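Local coordinates for protein GH127 beta-L-arabinofuranoside (Geobacillus stearothermophilus, PDB 4QK0) that probably hydrolyses beta-L-arabinofuranosides to release L-arabinose, as a bacterial member of glycoside hydrolase family 127, at residues F319-D322 against F323-P326; G246-H250 against Q251-P255; V267-L270 against Y271-A275. All coordinates share one frame; numbering follows the deposited sequence.

Contact 1: F319-D322 against F323-P326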
ATOM      1  N   PHE A 319      12.313  -3.435   6.931  1.00 23.10           N
ATOM      2  CA  PHE A 319      11.576  -4.516   7.493  1.00 20.48           C
ATOM      3  C   PHE A 319      10.308  -3.988   8.133  1.00 21.19           C
ATOM      4  O   PHE A 319      10.247  -2.869   8.671  1.00 21.64           O
ATOM      5  CB  PHE A 319      12.398  -5.205   8.555  1.00 21.03           C
ATOM      6  CG  PHE A 319      13.583  -5.985   8.008  1.00 19.48           C
ATOM      7  CD1 PHE A 319      13.399  -7.167   7.352  1.00 18.58           C
ATOM      8  CD2 PHE A 319      14.871  -5.493   8.134  1.00 19.26           C
ATOM      9  CE1 PHE A 319      14.477  -7.889   6.853  1.00 20.03           C
ATOM     10  CE2 PHE A 319      15.966  -6.206   7.617  1.00 19.02           C
ATOM     11  CZ  PHE A 319      15.777  -7.398   6.973  1.00 18.48           C
ATOM     12  N   THR A 320       9.279  -4.820   8.092  1.00 22.72           N
ATOM     13  CA  THR A 320       8.098  -4.608   8.914  1.00 21.08           C
ATOM     14  C   THR A 320       8.098  -5.641  10.035  1.00 21.46           C
ATOM     15  O   THR A 320       8.521  -5.341  11.151  1.00 21.34           O
ATOM     16  CB  THR A 320       6.807  -4.655   8.086  1.00 21.59           C
ATOM     17  OG1 THR A 320       6.730  -5.867   7.315  1.00 23.96           O
ATOM     18  CG2 THR A 320       6.816  -3.474   7.149  1.00 23.08           C
ATOM     19  N   PHE A 321       7.492  -6.803   9.803  1.00 23.22           N
ATOM     20  CA  PHE A 321       7.367  -7.789  10.871  1.00 21.08           C
ATOM     21  C   PHE A 321       7.155  -9.146  10.273  1.00 21.01           C
ATOM     22  O   PHE A 321       6.883  -9.303   9.052  1.00 19.86           O
ATOM     23  CB  PHE A 321       6.239  -7.377  11.879  1.00 25.03           C
ATOM     24  CG  PHE A 321       4.884  -7.241  11.242  1.00 26.21           C
ATOM     25  CD1 PHE A 321       4.050  -8.364  11.107  1.00 26.64           C
ATOM     26  CD2 PHE A 321       4.478  -6.043  10.685  1.00 26.98           C
ATOM     27  CE1 PHE A 321       2.822  -8.281  10.451  1.00 25.00           C
ATOM     28  CE2 PHE A 321       3.233  -5.944  10.037  1.00 25.55           C
ATOM     29  CZ  PHE A 321       2.417  -7.079   9.936  1.00 27.14           C
ATOM     30  N   ASP A 322       7.168 -10.151  11.130  1.00 21.11           N
ATOM     31  CA  ASP A 322       7.054 -11.530  10.658  1.00 23.00           C
ATOM     32  C   ASP A 322       5.901 -11.803   9.704  1.00 23.48           C
ATOM     33  O   ASP A 322       4.751 -11.485   9.979  1.00 22.84           O
ATOM     34  CB  ASP A 322       6.918 -12.456  11.849  1.00 24.30           C
ATOM     35  CG  ASP A 322       8.185 -12.453  12.750  1.00 28.58           C
ATOM     36  OD1 ASP A 322       9.168 -11.707  12.469  1.00 28.68           O
ATOM     37  OD2 ASP A 322       8.160 -13.184  13.756  1.00 33.05           O
ATOM     38  N   PHE A 323       6.245 -12.439   8.596  1.00 22.92           N
ATOM     39  CA  PHE A 323       5.319 -12.957   7.641  1.00 23.27           C
ATOM     40  C   PHE A 323       4.577 -11.878   6.789  1.00 23.51           C
ATOM     41  O   PHE A 323       3.700 -12.250   6.024  1.00 24.49           O
ATOM     42  CB  PHE A 323       4.307 -13.878   8.302  1.00 24.16           C
ATOM     43  CG  PHE A 323       4.903 -15.026   9.066  1.00 27.30           C
ATOM     44  CD1 PHE A 323       5.626 -16.023   8.422  1.00 27.07           C
ATOM     45  CD2 PHE A 323       4.656 -15.159  10.428  1.00 29.92           C
ATOM     46  CE1 PHE A 323       6.090 -17.123   9.124  1.00 30.03           C
ATOM     47  CE2 PHE A 323       5.126 -16.267  11.145  1.00 32.45           C
ATOM     48  CZ  PHE A 323       5.866 -17.234  10.487  1.00 29.65           C
ATOM     49  N   ASP A 324       4.924 -10.594   6.937  1.00 22.67           N
ATOM     50  CA  ASP A 324       4.364  -9.486   6.147  1.00 23.72           C
ATOM     51  C   ASP A 324       5.188  -9.279   4.892  1.00 21.83           C
ATOM     52  O   ASP A 324       6.171  -8.549   4.867  1.00 22.41           O
ATOM     53  CB  ASP A 324       4.299  -8.191   6.979  1.00 24.13           C
ATOM     54  CG  ASP A 324       3.734  -6.990   6.183  1.00 24.29           C
ATOM     55  OD1 ASP A 324       2.804  -7.183   5.412  1.00 25.09           O
ATOM     56  OD2 ASP A 324       4.219  -5.859   6.329  1.00 24.58           O
ATOM     57  N   LEU A 325       4.799  -9.975   3.857  1.00 22.83           N
ATOM     58  CA  LEU A 325       5.592 -10.037   2.627  1.00 23.44           C
ATOM     59  C   LEU A 325       4.746  -9.822   1.377  1.00 20.08           C
ATOM     60  O   LEU A 325       4.588 -10.725   0.541  1.00 20.06           O
ATOM     61  CB  LEU A 325       6.237 -11.417   2.559  1.00 25.52           C
ATOM     62  CG  LEU A 325       7.299 -11.616   3.640  1.00 24.60           C
ATOM     63  CD1 LEU A 325       7.642 -13.079   3.733  1.00 24.57           C
ATOM     64  CD2 LEU A 325       8.560 -10.795   3.375  1.00 24.50           C
ATOM     65  N   PRO A 326       4.180  -8.625   1.256  1.00 19.27           N
ATOM     66  CA  PRO A 326       3.284  -8.286   0.146  1.00 19.24           C
ATOM     67  C   PRO A 326       4.099  -8.194  -1.126  1.00 19.92           C
ATOM     68  O   PRO A 326       5.215  -7.695  -1.107  1.00 21.78           O
ATOM     69  CB  PRO A 326       2.713  -6.943   0.537  1.00 18.43           C
ATOM     70  CG  PRO A 326       3.808  -6.328   1.390  1.00 21.22           C
ATOM     71  CD  PRO A 326       4.326  -7.516   2.189  1.00 19.94           C
TER
HETATM   72  O   HOH W   1       8.220  -9.314   6.650  1.00 38.68           O
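Thr320 reaches over a short turn to Asp324, its hydroxyl OG1 donating to Asp324 OD2 at 2.7 Å. The two side chains meet at about a right angle, and the hydroxyl comes to the anti side of the carboxylate oxygen, 20° out of its plane. A short hydroxyl side chain suits this place because OG1 can bond both Asp324 and Ser312 OG, while the methyl CG2 of Thr320 also lies near Asp324 OD2, at 3.6 Å. Next along the chain, Phe321 contributes both backbone and ring. Its carbonyl closes a type II beta turn from Phe321 to Asp324, Asp324 N donating to Phe321 O at 3.2 Å, and a water bridges the two residues, donating to Phe321 O at 2.7 Å and to Asp324 O at 2.8 Å. Over one face of the Phe321 ring lies Asp324 CB in a CH-pi contact, 3.8 Å from the ring centroid and displaced toward the rim. Asp324 CB is set on the ring by the backbone of the turn; CG anti to the backbone N (chi1 179°) then carries the carboxylate to Thr320, with ring and carboxylate planes only 14° apart. An alanine here would probably take from Arg394 of the second subunit its salt bridge to OD2 and leave the Thr320 hydroxyl with Ser312 but without the carboxylate. Asp322 takes the first corner of the turn and directs its own carboxylate elsewhere, into a salt bridge with Arg302. Phe323, at the second corner, has the positive phi that this turn type requires. The turn belongs to the loop between strand 318-319 and helix 334-350, and at its start Phe319 packs its side chain on helices 266-283 and 286-302.

Contact 2: G246-H250 against Q251-P255; sequences GYRYH and QAHIP
Arg248 lays its CG over one face of the His253 imidazole, 4.0 Å from the ring centroid in a CH-pi contact, while Ile254 CG1 covers the opposite face. It is the aliphatic part of the arginine that does the touching: the chain bends at chi3, and the guanidinium plane stands 60° from the ring. His253 CG sits between its own backbone N and carbonyl carbon (chi1 51°), which folds the ring back over Arg248; its ND1 is buried without a partner in the model. Beside this sandwich, Tyr247 CB meets Ala252 CB at 4.4 Å, where a small methyl fits against the start of the tyrosine, whose hydroxyl goes off to Asp229. Two backbone bonds close the turn. Ala252 N donates to Tyr247 O at 3.0 Å, nearly straight at 166°, and Gln251 N donates to Arg248 O at 3.0 Å from above the carbonyl plane. Gln251 adopts a left-handed backbone conformation, more often taken by glycine, and its buried amide is satisfied by Gln192 at OE1 and by the carbonyls of Val263 and His265 at NE2. The 6→1 and 5→2 bonds and the left-handed Gln251 define a Schellman motif, with the apolar Tyr247-Ala252 contact that commonly accompanies it, here ending the turn that begins with the short 3-10 segment 247-248.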
ATOM      1  N   GLY A 246      11.410   5.611  15.141  1.00 30.22           N
ATOM      2  CA  GLY A 246      12.561   6.284  15.678  1.00 34.59           C
ATOM      3  C   GLY A 246      13.851   5.494  15.354  1.00 33.46           C
ATOM      4  O   GLY A 246      14.124   5.202  14.194  1.00 29.12           O
ATOM      5  N   TYR A 247      14.599   5.136  16.386  1.00 29.39           N
ATOM      6  CA  TYR A 247      15.932   4.606  16.183  1.00 30.08           C
ATOM      7  C   TYR A 247      15.950   3.187  15.769  1.00 30.96           C
ATOM      8  O   TYR A 247      17.002   2.659  15.424  1.00 32.40           O
ATOM      9  CB  TYR A 247      16.771   4.813  17.424  1.00 29.40           C
ATOM     10  CG  TYR A 247      17.063   6.267  17.701  1.00 29.92           C
ATOM     11  CD1 TYR A 247      17.439   7.126  16.674  1.00 28.46           C
ATOM     12  CD2 TYR A 247      16.932   6.796  19.015  1.00 30.23           C
ATOM     13  CE1 TYR A 247      17.705   8.456  16.923  1.00 31.51           C
ATOM     14  CE2 TYR A 247      17.234   8.115  19.266  1.00 31.89           C
ATOM     15  CZ  TYR A 247      17.616   8.945  18.213  1.00 30.39           C
ATOM     16  OH  TYR A 247      17.885  10.281  18.456  1.00 37.02           O
ATOM     17  N   ARG A 248      14.794   2.553  15.741  1.00 29.58           N
ATOM     18  CA  ARG A 248      14.703   1.276  15.014  1.00 29.71           C
ATOM     19  C   ARG A 248      15.154   1.394  13.578  1.00 25.58           C
ATOM     20  O   ARG A 248      15.702   0.449  13.015  1.00 21.27           O
ATOM     21  CB  ARG A 248      13.272   0.756  15.015  1.00 32.95           C
ATOM     22  CG  ARG A 248      12.806   0.372  16.410  1.00 38.71           C
ATOM     23  CD  ARG A 248      11.291   0.348  16.479  1.00 42.43           C
ATOM     24  NE  ARG A 248      10.749  -0.701  15.636  1.00 41.77           N
ATOM     25  CZ  ARG A 248      10.482  -1.943  16.045  1.00 48.75           C
ATOM     26  NH1 ARG A 248      10.767  -2.306  17.294  1.00 48.10           N
ATOM     27  NH2 ARG A 248       9.934  -2.837  15.189  1.00 41.77           N
ATOM     28  N   TYR A 249      14.952   2.557  12.974  1.00 23.96           N
ATOM     29  CA  TYR A 249      15.395   2.736  11.582  1.00 24.07           C
ATOM     30  C   TYR A 249      16.872   2.391  11.410  1.00 24.11           C
ATOM     31  O   TYR A 249      17.255   1.708  10.451  1.00 22.84           O
ATOM     32  CB  TYR A 249      15.208   4.174  11.180  1.00 23.36           C
ATOM     33  CG  TYR A 249      15.664   4.521   9.777  1.00 21.82           C
ATOM     34  CD1 TYR A 249      14.895   4.190   8.676  1.00 20.98           C
ATOM     35  CD2 TYR A 249      16.817   5.276   9.568  1.00 21.73           C
ATOM     36  CE1 TYR A 249      15.275   4.533   7.388  1.00 20.72           C
ATOM     37  CE2 TYR A 249      17.209   5.678   8.271  1.00 21.24           C
ATOM     38  CZ  TYR A 249      16.437   5.295   7.196  1.00 23.36           C
ATOM     39  OH  TYR A 249      16.781   5.621   5.945  1.00 25.52           O
ATOM     40  N   HIS A 250      17.673   2.852  12.370  1.00 23.93           N
ATOM     41  CA  HIS A 250      19.143   2.615  12.379  1.00 26.68           C
ATOM     42  C   HIS A 250      19.573   1.385  13.227  1.00 25.72           C
ATOM     43  O   HIS A 250      20.759   1.169  13.426  1.00 24.66           O
ATOM     44  CB  HIS A 250      19.872   3.796  13.000  1.00 24.25           C
ATOM     45  CG  HIS A 250      19.404   5.119  12.532  1.00 26.23           C
ATOM     46  ND1 HIS A 250      18.380   5.810  13.155  1.00 31.32           N
ATOM     47  CD2 HIS A 250      19.832   5.911  11.523  1.00 24.85           C
ATOM     48  CE1 HIS A 250      18.177   6.957  12.527  1.00 25.83           C
ATOM     49  NE2 HIS A 250      19.077   7.066  11.572  1.00 27.01           N
ATOM     50  N   GLN A 251      18.610   0.606  13.715  1.00 24.05           N
ATOM     51  CA  GLN A 251      18.874  -0.515  14.617  1.00 22.58           C
ATOM     52  C   GLN A 251      19.755  -0.082  15.813  1.00 22.57           C
ATOM     53  O   GLN A 251      20.625  -0.821  16.246  1.00 22.03           O
ATOM     54  CB  GLN A 251      19.510  -1.705  13.873  1.00 24.58           C
ATOM     55  CG  GLN A 251      18.661  -2.224  12.708  1.00 24.19           C
ATOM     56  CD  GLN A 251      18.856  -1.455  11.397  1.00 23.80           C
ATOM     57  OE1 GLN A 251      19.900  -0.828  11.181  1.00 24.82           O
ATOM     58  NE2 GLN A 251      17.856  -1.505  10.526  1.00 22.10           N
ATOM     59  N   ALA A 252      19.464   1.106  16.317  1.00 21.91           N
ATOM     60  CA  ALA A 252      20.119   1.695  17.432  1.00 24.30           C
ATOM     61  C   ALA A 252      19.141   1.921  18.575  1.00 25.17           C
ATOM     62  O   ALA A 252      19.367   2.788  19.415  1.00 28.77           O
ATOM     63  CB  ALA A 252      20.751   3.004  17.025  1.00 25.64           C
ATOM     64  N   HIS A 253      18.070   1.123  18.639  1.00 26.58           N
ATOM     65  CA  HIS A 253      17.010   1.257  19.658  1.00 28.45           C
ATOM     66  C   HIS A 253      17.392   0.538  20.963  1.00 29.79           C
ATOM     67  O   HIS A 253      17.053   0.989  22.056  1.00 28.89           O
ATOM     68  CB  HIS A 253      15.661   0.742  19.139  1.00 28.86           C
ATOM     69  CG  HIS A 253      15.723  -0.629  18.552  1.00 29.11           C
ATOM     70  ND1 HIS A 253      16.574  -0.953  17.519  1.00 28.61           N
ATOM     71  CD2 HIS A 253      14.985  -1.744  18.792  1.00 28.23           C
ATOM     72  CE1 HIS A 253      16.404  -2.225  17.191  1.00 29.06           C
ATOM     73  NE2 HIS A 253      15.449  -2.729  17.955  1.00 27.00           N
ATOM     74  N   ILE A 254      18.122  -0.554  20.834  1.00 33.43           N
ATOM     75  CA  ILE A 254      18.603  -1.351  21.955  1.00 33.78           C
ATOM     76  C   ILE A 254      19.894  -2.042  21.528  1.00 31.18           C
ATOM     77  O   ILE A 254      20.175  -2.144  20.355  1.00 29.18           O
ATOM     78  CB  ILE A 254      17.590  -2.465  22.354  1.00 36.04           C
ATOM     79  CG1 ILE A 254      17.374  -3.448  21.185  1.00 34.65           C
ATOM     80  CG2 ILE A 254      16.282  -1.870  22.819  1.00 37.51           C
ATOM     81  CD1 ILE A 254      16.203  -4.412  21.384  1.00 40.41           C
ATOM     82  N   PRO A 255      20.655  -2.572  22.484  1.00 28.23           N
ATOM     83  CA  PRO A 255      21.904  -3.154  22.109  1.00 27.17           C
ATOM     84  C   PRO A 255      21.731  -4.352  21.206  1.00 27.32           C
ATOM     85  O   PRO A 255      20.726  -5.047  21.287  1.00 29.42           O
ATOM     86  CB  PRO A 255      22.541  -3.519  23.475  1.00 29.17           C
ATOM     87  CG  PRO A 255      21.951  -2.527  24.450  1.00 29.05           C
ATOM     88  CD  PRO A 255      20.524  -2.390  23.950  1.00 30.59           C
TER

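Contact 3: V267-L270 against Y271-A275; sequences VRAL and YMYTA
Val267 and Tyr271 lie side by side one helical turn apart, with the methyl CG1 of Val267 over the face of the Tyr271 ring, 3.9 Å from its centroid. With CG1 anti to the backbone N (chi1 -174°), this methyl lies against the ring face, displaced toward the rim. On another side of the helix the Tyr273 ring leans back over the preceding turn: Ala269 CB touches its CZ at 3.7 Å, Leu270 CD2 meets its CD2 at 3.9 Å, and Ala269 O lies 3.0 Å above the ring plane, over its centre. A residue as small as alanine suits this spot, since the ring must lie flat against the backbone. Ala269 O also accepts from Tyr273 N at 2.8 Å. Toward the polar edge, Leu270 O is gripped twice, by Thr274 N at 2.9 Å and by Thr274 OG1 at 2.8 Å, from opposite faces of the carbonyl plane; the threonine hydroxyl is thereby satisfied within the buried helix. Arg268 points away from the 271-275 turn into the neighbouring loops, its NE bonding Gly190 O. These i to i+3 and i to i+4 contacts belong to a buried alpha helix, packed on helices 194-205, 334-350 and 413-422, consistent with the (alpha/alpha)6 barrel of the GH127 catalytic domain.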
ATOM      1  N   VAL A 267      19.187  -2.450   4.423  1.00 22.28           N
ATOM      2  CA  VAL A 267      20.603  -2.487   4.114  1.00 21.20           C
ATOM      3  C   VAL A 267      21.421  -2.199   5.373  1.00 20.48           C
ATOM      4  O   VAL A 267      22.395  -2.892   5.663  1.00 20.67           O
ATOM      5  CB  VAL A 267      20.991  -1.469   3.031  1.00 24.14           C
ATOM      6  CG1 VAL A 267      22.435  -1.649   2.660  1.00 22.44           C
ATOM      7  CG2 VAL A 267      20.139  -1.654   1.756  1.00 23.97           C
ATOM      8  N   ARG A 268      21.016  -1.198   6.117  1.00 18.91           N
ATOM      9  CA  ARG A 268      21.631  -0.862   7.375  1.00 20.56           C
ATOM     10  C   ARG A 268      21.680  -2.105   8.274  1.00 24.40           C
ATOM     11  O   ARG A 268      22.744  -2.462   8.835  1.00 22.20           O
ATOM     12  CB  ARG A 268      20.872   0.230   8.090  1.00 21.31           C
ATOM     13  CG  ARG A 268      21.155   1.621   7.580  1.00 21.87           C
ATOM     14  CD  ARG A 268      20.328   2.690   8.328  1.00 21.15           C
ATOM     15  NE  ARG A 268      20.697   4.050   7.972  1.00 24.50           N
ATOM     16  CZ  ARG A 268      20.404   4.638   6.815  1.00 24.09           C
ATOM     17  NH1 ARG A 268      19.710   4.005   5.903  1.00 23.45           N
ATOM     18  NH2 ARG A 268      20.861   5.850   6.562  1.00 24.83           N
ATOM     19  N   ALA A 269      20.559  -2.799   8.389  1.00 23.07           N
ATOM     20  CA  ALA A 269      20.490  -3.945   9.271  1.00 23.13           C
ATOM     21  C   ALA A 269      21.461  -5.030   8.830  1.00 22.05           C
ATOM     22  O   ALA A 269      22.127  -5.651   9.672  1.00 20.01           O
ATOM     23  CB  ALA A 269      19.067  -4.503   9.326  1.00 22.46           C
ATOM     24  N   LEU A 270      21.449  -5.338   7.544  1.00 21.11           N
ATOM     25  CA  LEU A 270      22.207  -6.463   7.083  1.00 23.18           C
ATOM     26  C   LEU A 270      23.727  -6.167   7.109  1.00 23.00           C
ATOM     27  O   LEU A 270      24.493  -7.073   7.342  1.00 21.27           O
ATOM     28  CB  LEU A 270      21.776  -6.865   5.697  1.00 24.57           C
ATOM     29  CG  LEU A 270      20.340  -7.395   5.562  1.00 28.40           C
ATOM     30  CD1 LEU A 270      20.049  -7.641   4.118  1.00 30.55           C
ATOM     31  CD2 LEU A 270      20.072  -8.649   6.302  1.00 29.43           C
ATOM     32  N   TYR A 271      24.123  -4.919   6.893  1.00 20.34           N
ATOM     33  CA  TYR A 271      25.508  -4.543   7.083  1.00 23.05           C
ATOM     34  C   TYR A 271      25.928  -4.713   8.556  1.00 23.54           C
ATOM     35  O   TYR A 271      27.036  -5.140   8.855  1.00 23.30           O
ATOM     36  CB  TYR A 271      25.761  -3.102   6.653  1.00 20.74           C
ATOM     37  CG  TYR A 271      25.893  -2.840   5.189  1.00 20.56           C
ATOM     38  CD1 TYR A 271      25.700  -3.829   4.237  1.00 21.64           C
ATOM     39  CD2 TYR A 271      26.244  -1.557   4.733  1.00 21.82           C
ATOM     40  CE1 TYR A 271      25.823  -3.564   2.857  1.00 21.87           C
ATOM     41  CE2 TYR A 271      26.336  -1.288   3.360  1.00 20.66           C
ATOM     42  CZ  TYR A 271      26.121  -2.287   2.430  1.00 20.71           C
ATOM     43  OH  TYR A 271      26.234  -2.033   1.068  1.00 19.19           O
HETATM   44  N   MSE A 272      25.029  -4.385   9.462  1.00 24.43           N
HETATM   45  CA  MSE A 272      25.290  -4.544  10.872  1.00 25.04           C
HETATM   46  C   MSE A 272      25.416  -6.004  11.195  1.00 26.40           C
HETATM   47  O   MSE A 272      26.366  -6.410  11.867  1.00 27.06           O
HETATM   48  CB  MSE A 272      24.232  -3.933  11.760  1.00 25.31           C
HETATM   49  CG  MSE A 272      24.624  -3.934  13.250  1.00 25.66           C
HETATM   50 SE   MSE A 272      23.206  -3.146  14.339  1.00 25.45          SE
HETATM   51  CE  MSE A 272      21.951  -4.614  14.022  1.00 22.51           C
ATOM     52  N   TYR A 273      24.514  -6.819  10.691  1.00 23.78           N
ATOM     53  CA  TYR A 273      24.586  -8.231  10.980  1.00 22.43           C
ATOM     54  C   TYR A 273      25.834  -8.824  10.429  1.00 22.15           C
ATOM     55  O   TYR A 273      26.375  -9.802  10.974  1.00 21.97           O
ATOM     56  CB  TYR A 273      23.382  -9.003  10.456  1.00 22.78           C
ATOM     57  CG  TYR A 273      22.001  -8.441  10.876  1.00 23.67           C
ATOM     58  CD1 TYR A 273      21.821  -7.715  12.032  1.00 22.59           C
ATOM     59  CD2 TYR A 273      20.891  -8.664  10.068  1.00 25.27           C
ATOM     60  CE1 TYR A 273      20.570  -7.237  12.396  1.00 23.60           C
ATOM     61  CE2 TYR A 273      19.636  -8.188  10.432  1.00 24.60           C
ATOM     62  CZ  TYR A 273      19.484  -7.466  11.581  1.00 23.18           C
ATOM     63  OH  TYR A 273      18.230  -7.012  11.895  1.00 22.34           O
ATOM     64  N   THR A 274      26.249  -8.338   9.280  1.00 22.44           N
ATOM     65  CA  THR A 274      27.409  -8.903   8.632  1.00 21.79           C
ATOM     66  C   THR A 274      28.664  -8.657   9.569  1.00 22.76           C
ATOM     67  O   THR A 274      29.441  -9.552   9.796  1.00 24.78           O
ATOM     68  CB  THR A 274      27.613  -8.250   7.288  1.00 22.87           C
ATOM     69  OG1 THR A 274      26.564  -8.626   6.379  1.00 19.88           O
ATOM     70  CG2 THR A 274      28.970  -8.624   6.669  1.00 21.00           C
ATOM     71  N   ALA A 275      28.763  -7.467  10.140  1.00 21.16           N
ATOM     72  CA  ALA A 275      29.793  -7.143  11.093  1.00 23.19           C
ATOM     73  C   ALA A 275      29.682  -8.019  12.377  1.00 26.37           C
ATOM     74  O   ALA A 275      30.669  -8.568  12.851  1.00 24.27           O
ATOM     75  CB  ALA A 275      29.787  -5.682  11.441  1.00 20.89           C
TER

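All three contacts belong to the GH127 catalytic domain and follow one another along the chain as contact 2, contact 3, contact 1. Contact 3, on helix 266-283, touches both others. Its centre is about 13 Å from that of contact 2, where Gln251 packs on Arg268, Ala269 and Met272, and about 18 Å from that of contact 1, where Phe319 CE2 rests 3.9 Å from Ala269 CB. Contacts 1 and 2 do not touch; their nearest atoms are about 5 Å apart. Ala269 thus meets both loops. The buried helix joins two loops of different surroundings: contact 1 borders the second subunit, whereas no other chain of the assembly touches contact 2.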